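Local coordinates for thioesterase (Xanthomonas campestris pv. campestris, PDB 2FUJ), which is a putative acyl-CoA thioesterase that adopts a tetrameric hot-dog fold and probably hydrolyses fatty acyl-CoA thioesters, at residues P59-T64 with G111-V116; S35-A40 with V80-E85; I15-R20 with L72-D77; Y68-V73 with E104-S109. One frame throughout, in Å; residues are numbered along the deposited sequence.

Contact 1 (P59-T64 with G111-V116); sequences PVVAAT and GNVVVV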
loop_
_atom_site.group_PDB
_atom_site.type_symbol
_atom_site.label_atom_id
_atom_site.label_comp_id
_atom_site.label_asym_id
_atom_site.label_seq_id
_atom_site.Cartn_x
_atom_site.Cartn_y
_atom_site.Cartn_z
ATOM N N PRO A 59 10.385 -21.097 2.055
ATOM C CA PRO A 59 10.824 -20.029 2.961
ATOM C C PRO A 59 9.727 -19.101 3.467
ATOM O O PRO A 59 8.819 -18.727 2.728
ATOM C CB PRO A 59 11.836 -19.277 2.116
ATOM C CG PRO A 59 11.188 -19.290 0.784
ATOM C CD PRO A 59 10.687 -20.727 0.656
ATOM N N VAL A 60 9.827 -18.732 4.738
ATOM C CA VAL A 60 8.878 -17.817 5.355
ATOM C C VAL A 60 9.688 -16.879 6.240
ATOM O O VAL A 60 10.643 -17.297 6.894
ATOM C CB VAL A 60 7.823 -18.566 6.212
ATOM C CG1 VAL A 60 7.025 -19.524 5.333
ATOM C CG2 VAL A 60 8.498 -19.322 7.336
ATOM N N VAL A 61 9.320 -15.606 6.251
ATOM C CA VAL A 61 10.029 -14.629 7.062
ATOM C C VAL A 61 9.628 -14.727 8.524
ATOM O O VAL A 61 8.457 -14.575 8.871
ATOM C CB VAL A 61 9.762 -13.202 6.566
ATOM C CG1 VAL A 61 10.323 -12.196 7.552
ATOM C CG2 VAL A 61 10.395 -13.008 5.205
ATOM N N ALA A 62 10.613 -14.975 9.381
ATOM C CA ALA A 62 10.375 -15.108 10.808
ATOM C C ALA A 62 10.520 -13.776 11.523
ATOM O O ALA A 62 9.906 -13.554 12.567
ATOM C CB ALA A 62 11.341 -16.121 11.396
ATOM N N ALA A 63 11.337 -12.888 10.961
ATOM C CA ALA A 63 11.553 -11.578 11.566
ATOM C C ALA A 63 12.169 -10.556 10.608
ATOM O O ALA A 63 12.951 -10.905 9.726
ATOM C CB ALA A 63 12.456 -11.722 12.797
ATOM N N THR A 64 11.786 -9.295 10.784
ATOM C CA THR A 64 12.342 -8.199 9.998
ATOM C C THR A 64 12.871 -7.193 11.011
ATOM O O THR A 64 12.130 -6.709 11.869
ATOM C CB THR A 64 11.299 -7.508 9.081
ATOM O OG1 THR A 64 10.141 -7.135 9.838
ATOM C CG2 THR A 64 10.909 -8.432 7.941
ATOM N N GLY A 111 20.305 -3.573 8.634
ATOM C CA GLY A 111 19.604 -4.469 9.531
ATOM C C GLY A 111 19.552 -5.822 8.850
ATOM O O GLY A 111 20.419 -6.138 8.037
ATOM N N ASN A 112 18.546 -6.630 9.163
ATOM C CA ASN A 112 18.438 -7.939 8.539
ATOM C C ASN A 112 17.022 -8.493 8.561
ATOM O O ASN A 112 16.120 -7.912 9.166
ATOM C CB ASN A 112 19.355 -8.940 9.242
ATOM C CG ASN A 112 19.006 -9.110 10.703
ATOM O OD1 ASN A 112 19.697 -8.592 11.577
ATOM N ND2 ASN A 112 17.920 -9.821 10.976
ATOM N N VAL A 113 16.857 -9.620 7.881
ATOM C CA VAL A 113 15.597 -10.341 7.819
ATOM C C VAL A 113 15.939 -11.811 8.054
ATOM O O VAL A 113 16.843 -12.361 7.415
ATOM C CB VAL A 113 14.923 -10.207 6.440
ATOM C CG1 VAL A 113 13.653 -11.044 6.407
ATOM C CG2 VAL A 113 14.607 -8.753 6.153
ATOM N N VAL A 114 15.230 -12.447 8.978
ATOM C CA VAL A 114 15.482 -13.848 9.275
ATOM C C VAL A 114 14.487 -14.706 8.520
ATOM O O VAL A 114 13.281 -14.549 8.676
ATOM C CB VAL A 114 15.352 -14.135 10.783
ATOM C CG1 VAL A 114 15.494 -15.620 11.037
ATOM C CG2 VAL A 114 16.416 -13.364 11.549
ATOM N N VAL A 115 15.009 -15.599 7.689
ATOM C CA VAL A 115 14.184 -16.489 6.894
ATOM C C VAL A 115 14.341 -17.928 7.364
ATOM O O VAL A 115 15.443 -18.364 7.684
ATOM C CB VAL A 115 14.579 -16.423 5.407
ATOM C CG1 VAL A 115 13.814 -17.468 4.619
ATOM C CG2 VAL A 115 14.310 -15.027 4.869
ATOM N N VAL A 116 13.232 -18.657 7.401
ATOM C CA VAL A 116 13.247 -20.050 7.826
ATOM C C VAL A 116 12.441 -20.874 6.832
ATOM O O VAL A 116 11.500 -20.369 6.220
ATOM C CB VAL A 116 12.627 -20.219 9.247
ATOM C CG1 VAL A 116 13.376 -19.368 10.257
ATOM C CG2 VAL A 116 11.157 -19.831 9.223
#
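Pro59 opens the pairing by laying its ring CB against CG1 of Val115, 3.7 Å away. Val60 then makes two backbone bonds with Val116: its N gives a hydrogen bond to Val116 O (2.8 Å), and its O takes one from Val116 N (3.0 Å). In both valines CG2 lies between the backbone N and the carbonyl carbon, which brings the two CG2 atoms to 3.3 Å, a doubtfully short approach. On the face carrying Val61, Val113 and Val115, the first two side chains cross at about a right angle, their CG1 atoms 3.7 Å apart. Next the antiparallel register slips by one residue. Ala62 N binds Val114 O at 2.8 Å, Ala63 N adds a weak bond to that same oxygen, and Val114 N returns to Ala63 O at 2.9 Å. Two residues thus face one, a classic beta bulge, and Ala62 CB swings toward the isopropyl groups of Val114 and Val116. Beyond it, Thr64 CG2 runs alongside Val113, while Thr64 OG1 bonds Tyr68 OH of the second subunit. Strand 58-68 is the sheet's edge within the chain, continued by the second subunit; strand 107-116 lies between it and strand 91-100, and Val61, Thr64 and Val113 face helix 30-47.

Contact 2 (S35-A40 with V80-E85); sequences SYLEEA and VELFVE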
loop_
_atom_site.group_PDB
_atom_site.type_symbol
_atom_site.label_atom_id
_atom_site.label_comp_id
_atom_site.label_asym_id
_atom_site.label_seq_id
_atom_site.Cartn_x
_atom_site.Cartn_y
_atom_site.Cartn_z
ATOM N N SER A 35 9.083 -3.646 2.298
ATOM C CA SER A 35 8.665 -4.021 0.952
ATOM C C SER A 35 9.831 -3.971 -0.029
ATOM O O SER A 35 9.901 -4.780 -0.946
ATOM C CB SER A 35 7.545 -3.103 0.455
ATOM O OG SER A 35 6.375 -3.270 1.234
ATOM N N TYR A 36 10.741 -3.020 0.151
ATOM C CA TYR A 36 11.895 -2.932 -0.744
ATOM C C TYR A 36 12.755 -4.176 -0.534
ATOM O O TYR A 36 13.294 -4.745 -1.481
ATOM C CB TYR A 36 12.746 -1.697 -0.436
ATOM C CG TYR A 36 12.078 -0.367 -0.678
ATOM C CD1 TYR A 36 11.142 -0.206 -1.702
ATOM C CD2 TYR A 36 12.417 0.746 0.083
ATOM C CE1 TYR A 36 10.562 1.035 -1.958
ATOM C CE2 TYR A 36 11.846 1.994 -0.164
ATOM C CZ TYR A 36 10.919 2.132 -1.189
ATOM O OH TYR A 36 10.360 3.362 -1.440
ATOM N N LEU A 37 12.879 -4.591 0.721
ATOM C CA LEU A 37 13.681 -5.764 1.046
ATOM C C LEU A 37 13.038 -7.015 0.473
ATOM O O LEU A 37 13.719 -7.942 0.035
ATOM C CB LEU A 37 13.834 -5.883 2.563
ATOM C CG LEU A 37 14.585 -4.717 3.196
ATOM C CD1 LEU A 37 14.593 -4.859 4.708
ATOM C CD2 LEU A 37 16.005 -4.680 2.648
ATOM N N GLU A 38 11.709 -7.034 0.480
ATOM C CA GLU A 38 10.963 -8.157 -0.058
ATOM C C GLU A 38 11.208 -8.266 -1.563
ATOM O O GLU A 38 11.568 -9.331 -2.067
ATOM C CB GLU A 38 9.475 -7.939 0.225
ATOM C CG GLU A 38 8.538 -8.982 -0.319
ATOM C CD GLU A 38 7.095 -8.598 -0.052
ATOM O OE1 GLU A 38 6.591 -7.674 -0.724
ATOM O OE2 GLU A 38 6.475 -9.199 0.847
ATOM N N GLU A 39 11.029 -7.156 -2.277
ATOM C CA GLU A 39 11.229 -7.153 -3.725
ATOM C C GLU A 39 12.629 -7.647 -4.077
ATOM O O GLU A 39 12.802 -8.452 -4.988
ATOM C CB GLU A 39 11.021 -5.747 -4.293
ATOM C CG GLU A 39 10.915 -5.689 -5.824
ATOM C CD GLU A 39 9.753 -6.505 -6.376
ATOM O OE1 GLU A 39 8.774 -6.734 -5.634
ATOM O OE2 GLU A 39 9.814 -6.908 -7.561
ATOM N N ALA A 40 13.629 -7.166 -3.348
ATOM C CA ALA A 40 15.006 -7.581 -3.602
ATOM C C ALA A 40 15.157 -9.091 -3.432
ATOM O O ALA A 40 15.794 -9.746 -4.248
ATOM C CB ALA A 40 15.968 -6.843 -2.662
ATOM N N VAL A 80 19.352 -2.092 -3.305
ATOM C CA VAL A 80 19.247 -2.955 -2.141
ATOM C C VAL A 80 20.266 -4.067 -2.195
ATOM O O VAL A 80 20.211 -4.952 -3.039
ATOM C CB VAL A 80 17.842 -3.552 -2.005
ATOM C CG1 VAL A 80 17.736 -4.338 -0.705
ATOM C CG2 VAL A 80 16.824 -2.447 -2.021
ATOM N N GLU A 81 21.200 -3.990 -1.262
ATOM C CA GLU A 81 22.280 -4.941 -1.136
ATOM C C GLU A 81 21.919 -5.981 -0.086
ATOM O O GLU A 81 21.627 -5.642 1.056
ATOM C CB GLU A 81 23.537 -4.178 -0.732
ATOM C CG GLU A 81 24.771 -5.008 -0.537
ATOM C CD GLU A 81 25.975 -4.131 -0.267
ATOM O OE1 GLU A 81 26.482 -3.498 -1.221
ATOM O OE2 GLU A 81 26.399 -4.056 0.903
ATOM N N LEU A 82 21.935 -7.246 -0.490
ATOM C CA LEU A 82 21.618 -8.346 0.409
ATOM C C LEU A 82 22.839 -9.248 0.583
ATOM O O LEU A 82 23.545 -9.539 -0.375
ATOM C CB LEU A 82 20.468 -9.175 -0.160
ATOM C CG LEU A 82 19.150 -8.449 -0.409
ATOM C CD1 LEU A 82 18.133 -9.431 -0.965
ATOM C CD2 LEU A 82 18.645 -7.835 0.891
ATOM N N PHE A 83 23.089 -9.685 1.811
ATOM C CA PHE A 83 24.219 -10.576 2.066
ATOM C C PHE A 83 23.885 -11.545 3.195
ATOM O O PHE A 83 22.916 -11.347 3.927
ATOM C CB PHE A 83 25.479 -9.777 2.418
ATOM C CG PHE A 83 25.283 -8.787 3.528
ATOM C CD1 PHE A 83 24.613 -7.592 3.306
ATOM C CD2 PHE A 83 25.749 -9.062 4.806
ATOM C CE1 PHE A 83 24.409 -6.680 4.350
ATOM C CE2 PHE A 83 25.550 -8.157 5.849
ATOM C CZ PHE A 83 24.875 -6.965 5.616
ATOM N N VAL A 84 24.682 -12.599 3.326
ATOM C CA VAL A 84 24.451 -13.590 4.372
ATOM C C VAL A 84 25.118 -13.153 5.671
ATOM O O VAL A 84 26.344 -13.080 5.762
ATOM C CB VAL A 84 25.001 -14.978 3.967
ATOM C CG1 VAL A 84 24.753 -15.990 5.088
ATOM C CG2 VAL A 84 24.338 -15.440 2.685
ATOM N N GLU A 85 24.301 -12.847 6.671
ATOM C CA GLU A 85 24.810 -12.434 7.962
ATOM C C GLU A 85 25.008 -13.665 8.832
ATOM O O GLU A 85 26.006 -13.783 9.540
ATOM C CB GLU A 85 23.834 -11.486 8.651
ATOM C CG GLU A 85 24.347 -10.944 9.977
ATOM C CD GLU A 85 23.304 -10.142 10.725
ATOM O OE1 GLU A 85 22.771 -9.158 10.153
ATOM O OE2 GLU A 85 23.010 -10.502 11.891
#
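The carbonyl oxygen of Tyr36 accepts the helical hydrogen bond from Ala40 N (3.1 Å), and Val80 CG2 rests 4.2 Å from that same oxygen. No hydrogen bond passes between segments 35-40 and 80-85; apart from that carbonyl, the helix meets the strand through aliphatic side chains, in the way the central helix of a hot-dog fold is wrapped by its sheet. Val80 carries much of the contact. Its CG1 methyl, placed opposite the backbone N by a chi1 of -175°, enters the angle between two helix residues one turn apart, 3.6 Å from Ala40 CB and 3.8 Å from Leu37 CD2. The Leu37 side chain crosses that of Val80 at about a right angle and touches it through CD2. Two residues further along the strand, Leu82 points to the same side and spreads its methyls: CD1 reaches Ala40 CB at 3.8 Å, while CD2 stands 4.5 Å from Leu37 CD2. The small Ala40 side chain thus meets both strand residues and lets the axes approach to 8.9 Å, at an angle of 65°. Tyr36 directs its hydroxyl elsewhere, to Asp21. Around this core, Ala40 also leans on Val13 of strand 9-15, and Leu37 and Leu82 both reach His96 of strand 91-100, so helix 30-47 spans several neighbouring strands.

Contact 3 (I15-R20 with L72-D77); sequences ISVRWR and LVWPND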
loop_
_atom_site.group_PDB
_atom_site.type_symbol
_atom_site.label_atom_id
_atom_site.label_comp_id
_atom_site.label_asym_id
_atom_site.label_seq_id
_atom_site.Cartn_x
_atom_site.Cartn_y
_atom_site.Cartn_z
ATOM N N ILE A 15 16.055 -0.728 -7.112
ATOM C CA ILE A 15 14.611 -0.642 -6.951
ATOM C C ILE A 15 14.184 0.799 -7.144
ATOM O O ILE A 15 14.773 1.705 -6.564
ATOM C CB ILE A 15 14.178 -1.087 -5.529
ATOM C CG1 ILE A 15 14.559 -2.551 -5.287
ATOM C CG2 ILE A 15 12.680 -0.889 -5.345
ATOM C CD1 ILE A 15 14.273 -3.098 -3.884
ATOM N N SER A 16 13.164 1.009 -7.967
ATOM C CA SER A 16 12.651 2.345 -8.203
ATOM C C SER A 16 11.700 2.727 -7.081
ATOM O O SER A 16 10.846 1.936 -6.699
ATOM C CB SER A 16 11.870 2.399 -9.515
ATOM O OG SER A 16 12.696 2.121 -10.616
ATOM N N VAL A 17 11.849 3.937 -6.559
ATOM C CA VAL A 17 10.957 4.416 -5.513
ATOM C C VAL A 17 9.750 5.038 -6.213
ATOM O O VAL A 17 9.882 5.593 -7.306
ATOM C CB VAL A 17 11.640 5.488 -4.624
ATOM C CG1 VAL A 17 10.617 6.169 -3.723
ATOM C CG2 VAL A 17 12.702 4.836 -3.772
ATOM N N ARG A 18 8.580 4.936 -5.591
ATOM C CA ARG A 18 7.362 5.498 -6.154
ATOM C C ARG A 18 6.919 6.673 -5.296
ATOM O O ARG A 18 7.177 6.709 -4.099
ATOM C CB ARG A 18 6.250 4.448 -6.199
ATOM C CG ARG A 18 6.452 3.320 -7.189
ATOM C CD ARG A 18 5.380 2.270 -6.987
ATOM N NE ARG A 18 5.609 1.058 -7.771
ATOM C CZ ARG A 18 4.882 -0.048 -7.651
ATOM N NH1 ARG A 18 3.883 -0.093 -6.780
ATOM N NH2 ARG A 18 5.151 -1.108 -8.396
ATOM N N TRP A 19 6.252 7.636 -5.921
ATOM C CA TRP A 19 5.788 8.817 -5.216
ATOM C C TRP A 19 4.883 8.413 -4.050
ATOM O O TRP A 19 4.965 8.990 -2.964
ATOM C CB TRP A 19 5.042 9.739 -6.189
ATOM C CG TRP A 19 4.694 11.071 -5.621
ATOM C CD1 TRP A 19 5.513 12.154 -5.490
ATOM C CD2 TRP A 19 3.434 11.449 -5.068
ATOM N NE1 TRP A 19 4.836 13.189 -4.885
ATOM C CE2 TRP A 19 3.556 12.780 -4.618
ATOM C CE3 TRP A 19 2.210 10.792 -4.907
ATOM C CZ2 TRP A 19 2.497 13.465 -4.016
ATOM C CZ3 TRP A 19 1.163 11.473 -4.309
ATOM C CH2 TRP A 19 1.313 12.794 -3.872
ATOM N N ARG A 20 4.021 7.428 -4.286
ATOM C CA ARG A 20 3.098 6.929 -3.261
ATOM C C ARG A 20 3.824 6.289 -2.069
ATOM O O ARG A 20 3.211 6.038 -1.030
ATOM C CB ARG A 20 2.134 5.914 -3.897
ATOM C CG ARG A 20 1.311 5.077 -2.928
ATOM C CD ARG A 20 0.374 5.934 -2.093
ATOM N NE ARG A 20 -0.232 5.176 -1.007
ATOM C CZ ARG A 20 -0.500 5.678 0.194
ATOM N NH1 ARG A 20 -0.225 6.946 0.466
ATOM N NH2 ARG A 20 -1.006 4.900 1.140
ATOM N N LEU A 72 14.491 8.953 3.157
ATOM C CA LEU A 72 14.526 8.716 1.723
ATOM C C LEU A 72 13.367 9.488 1.110
ATOM O O LEU A 72 12.244 9.442 1.616
ATOM C CB LEU A 72 14.357 7.221 1.441
ATOM C CG LEU A 72 14.015 6.788 0.010
ATOM C CD1 LEU A 72 15.170 7.085 -0.938
ATOM C CD2 LEU A 72 13.703 5.308 0.008
ATOM N N VAL A 73 13.637 10.214 0.035
ATOM C CA VAL A 73 12.587 10.970 -0.621
ATOM C C VAL A 73 12.562 10.709 -2.122
ATOM O O VAL A 73 13.596 10.490 -2.749
ATOM C CB VAL A 73 12.751 12.492 -0.379
ATOM C CG1 VAL A 73 12.748 12.775 1.105
ATOM C CG2 VAL A 73 14.044 12.991 -1.007
ATOM N N TRP A 74 11.362 10.703 -2.681
ATOM C CA TRP A 74 11.179 10.509 -4.108
ATOM C C TRP A 74 11.784 11.778 -4.715
ATOM O O TRP A 74 11.730 12.842 -4.099
ATOM C CB TRP A 74 9.681 10.411 -4.396
ATOM C CG TRP A 74 9.307 10.220 -5.824
ATOM C CD1 TRP A 74 9.058 9.041 -6.458
ATOM C CD2 TRP A 74 9.072 11.254 -6.785
ATOM N NE1 TRP A 74 8.670 9.275 -7.757
ATOM C CE2 TRP A 74 8.674 10.626 -7.983
ATOM C CE3 TRP A 74 9.155 12.651 -6.747
ATOM C CZ2 TRP A 74 8.361 11.349 -9.137
ATOM C CZ3 TRP A 74 8.843 13.370 -7.894
ATOM C CH2 TRP A 74 8.451 12.717 -9.071
ATOM N N PRO A 75 12.345 11.696 -5.935
ATOM C CA PRO A 75 12.479 10.541 -6.829
ATOM C C PRO A 75 13.811 9.784 -6.756
ATOM O O PRO A 75 14.266 9.242 -7.759
ATOM C CB PRO A 75 12.284 11.168 -8.198
ATOM C CG PRO A 75 13.058 12.443 -8.040
ATOM C CD PRO A 75 12.688 12.940 -6.652
ATOM N N ASN A 76 14.435 9.727 -5.586
ATOM C CA ASN A 76 15.706 9.018 -5.488
ATOM C C ASN A 76 15.535 7.502 -5.397
ATOM O O ASN A 76 15.080 6.977 -4.382
ATOM C CB ASN A 76 16.502 9.544 -4.290
ATOM C CG ASN A 76 16.761 11.031 -4.392
ATOM O OD1 ASN A 76 17.227 11.520 -5.422
ATOM N ND2 ASN A 76 16.452 11.762 -3.331
ATOM N N ASP A 77 15.893 6.809 -6.477
ATOM C CA ASP A 77 15.799 5.354 -6.532
ATOM C C ASP A 77 16.926 4.755 -5.698
ATOM O O ASP A 77 17.956 5.394 -5.493
ATOM C CB ASP A 77 15.872 4.871 -7.982
ATOM C CG ASP A 77 14.756 5.442 -8.834
ATOM O OD1 ASP A 77 13.607 5.500 -8.339
ATOM O OD2 ASP A 77 15.023 5.825 -9.995
HETATM O O HOH W 1 13.035 4.821 -11.481
#
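Two loops of the hot-dog fold meet here, their backbones drawing together at two points: CA of Ser16 lies 4.7 Å from CA of Asp77, and CA of Trp19 5.8 Å from CA of Trp74. Segment 15-20 leaves strand 9-15 and enters a short 3-10 turn, while segment 72-77 leads into strand 78-87 and bends through a cis peptide before Pro75. The two indoles form a T-shaped pair in which the five-membered ring of Trp19 directs its edge at the six-membered ring of Trp74, centroids 5.2 Å apart and planes at 88°. Trp19 CB adds a CH-pi contact, 4.0 Å over the centroid of the Trp74 five-membered ring, and Pro75 CB lies against the opposite face, so packing on both faces limits rotation of the indole. Its NE1 bonds Glu39 of the third subunit. Nearby, the Val17 and Leu72 side chains run in opposite senses, CG2 to CD2 at 3.9 Å, and the same CG2 presses on Asn76 O, a buried oxygen that finds no hydrogen-bond partner. Asp77 OD1 receives Val17 N at 2.9 Å on its anti side, 23° out of the carboxylate plane, and also pairs with Arg43 of the third subunit. The other oxygen, Asp77 OD2, accepts a hydrogen bond from a water at 2.7 Å, and that water lies 2.9 Å from Ser16 OG in a second hydrogen bond.

Contact 4 (Y68-V73 with E104-S109); sequences YKRPLV and EGVLYS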
loop_
_atom_site.group_PDB
_atom_site.type_symbol
_atom_site.label_atom_id
_atom_site.label_comp_id
_atom_site.label_asym_id
_atom_site.label_seq_id
_atom_site.Cartn_x
_atom_site.Cartn_y
_atom_site.Cartn_z
ATOM N N TYR A 68 16.426 2.580 10.513
ATOM C CA TYR A 68 16.238 3.730 9.636
ATOM C C TYR A 68 17.322 4.754 9.945
ATOM O O TYR A 68 17.299 5.397 10.987
ATOM C CB TYR A 68 14.838 4.287 9.872
ATOM C CG TYR A 68 13.779 3.218 9.692
ATOM C CD1 TYR A 68 13.345 2.843 8.422
ATOM C CD2 TYR A 68 13.263 2.531 10.788
ATOM C CE1 TYR A 68 12.436 1.814 8.245
ATOM C CE2 TYR A 68 12.351 1.495 10.621
ATOM C CZ TYR A 68 11.939 1.139 9.348
ATOM O OH TYR A 68 11.035 0.116 9.173
ATOM N N LYS A 69 18.271 4.888 9.021
ATOM C CA LYS A 69 19.412 5.786 9.180
ATOM C C LYS A 69 19.224 7.235 8.770
ATOM O O LYS A 69 19.669 8.151 9.470
ATOM C CB LYS A 69 20.611 5.218 8.431
ATOM C CG LYS A 69 21.563 4.458 9.303
ATOM C CD LYS A 69 20.891 3.269 9.935
ATOM C CE LYS A 69 21.891 2.471 10.733
ATOM N NZ LYS A 69 22.419 3.210 11.922
ATOM N N ARG A 70 18.608 7.441 7.613
ATOM C CA ARG A 70 18.350 8.782 7.113
ATOM C C ARG A 70 17.141 8.691 6.206
ATOM O O ARG A 70 16.896 7.650 5.595
ATOM C CB ARG A 70 19.558 9.333 6.353
ATOM C CG ARG A 70 20.004 8.506 5.161
ATOM C CD ARG A 70 21.389 8.956 4.709
ATOM N NE ARG A 70 21.424 10.386 4.406
ATOM C CZ ARG A 70 22.513 11.044 4.010
ATOM N NH1 ARG A 70 23.667 10.406 3.868
ATOM N NH2 ARG A 70 22.448 12.337 3.754
ATOM N N PRO A 71 16.366 9.779 6.115
ATOM C CA PRO A 71 15.165 9.816 5.284
ATOM C C PRO A 71 15.401 9.681 3.793
ATOM O O PRO A 71 16.370 10.208 3.246
ATOM C CB PRO A 71 14.535 11.156 5.652
ATOM C CG PRO A 71 15.718 12.011 5.936
ATOM C CD PRO A 71 16.606 11.088 6.747
ATOM N N LEU A 72 14.491 8.953 3.157
ATOM C CA LEU A 72 14.526 8.716 1.723
ATOM C C LEU A 72 13.367 9.488 1.110
ATOM O O LEU A 72 12.244 9.442 1.616
ATOM C CB LEU A 72 14.357 7.221 1.441
ATOM C CG LEU A 72 14.015 6.788 0.010
ATOM C CD1 LEU A 72 15.170 7.085 -0.938
ATOM C CD2 LEU A 72 13.703 5.308 0.008
ATOM N N VAL A 73 13.637 10.214 0.035
ATOM C CA VAL A 73 12.587 10.970 -0.621
ATOM C C VAL A 73 12.562 10.709 -2.122
ATOM O O VAL A 73 13.596 10.490 -2.749
ATOM C CB VAL A 73 12.751 12.492 -0.379
ATOM C CG1 VAL A 73 12.748 12.775 1.105
ATOM C CG2 VAL A 73 14.044 12.991 -1.007
ATOM N N GLU A 104 26.201 5.653 -3.623
ATOM C CA GLU A 104 26.168 4.487 -2.759
ATOM C C GLU A 104 26.769 4.724 -1.380
ATOM O O GLU A 104 26.747 3.841 -0.529
ATOM C CB GLU A 104 26.830 3.307 -3.467
ATOM C CG GLU A 104 26.073 2.925 -4.734
ATOM C CD GLU A 104 26.660 1.735 -5.455
ATOM O OE1 GLU A 104 26.197 1.436 -6.579
ATOM O OE2 GLU A 104 27.578 1.100 -4.894
ATOM N N GLY A 105 27.297 5.923 -1.164
ATOM C CA GLY A 105 27.851 6.250 0.134
ATOM C C GLY A 105 26.717 6.719 1.034
ATOM O O GLY A 105 26.905 6.920 2.228
ATOM N N VAL A 106 25.537 6.911 0.451
ATOM C CA VAL A 106 24.372 7.345 1.220
ATOM C C VAL A 106 23.618 6.101 1.679
ATOM O O VAL A 106 23.074 5.356 0.867
ATOM C CB VAL A 106 23.431 8.231 0.377
ATOM C CG1 VAL A 106 22.124 8.427 1.106
ATOM C CG2 VAL A 106 24.086 9.574 0.094
ATOM N N LEU A 107 23.607 5.877 2.990
ATOM C CA LEU A 107 22.952 4.717 3.573
ATOM C C LEU A 107 21.614 5.081 4.203
ATOM O O LEU A 107 21.561 5.809 5.189
ATOM C CB LEU A 107 23.870 4.090 4.633
ATOM C CG LEU A 107 23.349 2.911 5.461
ATOM C CD1 LEU A 107 23.141 1.697 4.573
ATOM C CD2 LEU A 107 24.351 2.589 6.565
ATOM N N TYR A 108 20.533 4.559 3.634
ATOM C CA TYR A 108 19.206 4.841 4.151
ATOM C C TYR A 108 18.821 3.874 5.251
ATOM O O TYR A 108 18.082 4.228 6.162
ATOM C CB TYR A 108 18.167 4.754 3.036
ATOM C CG TYR A 108 18.303 5.834 1.992
ATOM C CD1 TYR A 108 18.629 5.518 0.676
ATOM C CD2 TYR A 108 18.082 7.167 2.314
ATOM C CE1 TYR A 108 18.724 6.503 -0.296
ATOM C CE2 TYR A 108 18.179 8.162 1.350
ATOM C CZ TYR A 108 18.497 7.822 0.047
ATOM O OH TYR A 108 18.574 8.797 -0.921
ATOM N N SER A 109 19.324 2.650 5.169
ATOM C CA SER A 109 18.974 1.646 6.162
ATOM C C SER A 109 19.797 0.375 6.104
ATOM O O SER A 109 20.309 -0.015 5.051
ATOM C CB SER A 109 17.488 1.286 6.013
ATOM O OG SER A 109 17.188 -0.021 6.488
HETATM O O HOH W 2 15.426 5.950 6.893
HETATM O O HOH W 3 24.911 7.705 4.945
HETATM O O HOH W 4 16.387 10.570 -0.674
#
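Tyr108 CB lies 4.1 Å from Arg70 O, and from there the side chain runs along segment 68-73. CD2 passes the same Arg70 O at 3.5 Å; CE2 comes to 3.3 Å from Pro71 O, so both carbonyl oxygens sit at the ring edge near its plane. CZ meets Leu72 CD1 at 3.5 Å, the methyl standing over one face in a CH-pi contact. Val106 CG1 lies over the opposite face. At the tip, OH accepts a hydrogen bond from a water at 2.8 Å, which in turn accepts Val73 N, and OH also bonds Asp100. On the backbone, Tyr108 O accepts a hydrogen bond from Lys69 N at 2.9 Å, the donor well above the carbonyl plane. Arg70, bent at chi3 (-56°), sets one face of its guanidinium on Val106 CG1, 3.7 Å from NH1. The contact joins the loop after strand 58-68 to the start of strand 107-116 in the hot-dog sheet, where Tyr108 and Ser109 form a classic beta bulge opposite Ile98. The chemistry suits an aromatic ring: its electropositive C-H edge meets carbonyl oxygens and its faces meet methyls. Since the water donates to the phenol oxygen, the phenol hydrogen is probably directed at Asp100.

The four contacts sample one hot-dog domain from its core outwards. Contact 2 lies about 2 Å from the centre of the chain, and contact 1, on the same sheet, touches it where Val113 meets Leu37, centres about 11 Å apart. Contacts 3 and 4 share Leu72 and Val73 and sit about 12 Å apart between centres; Tyr36 of contact 2 packs on Leu72 and so joins both to the helix. Contacts 1 and 3 lie on opposite sides of the chain's centre, about 24 Å apart between centres, and face different partners: the second subunit extends the sheet at contact 1, whereas the third receives contact 3, where its Glu39, a residue of segment 35-40, bonds Trp19 and Trp74.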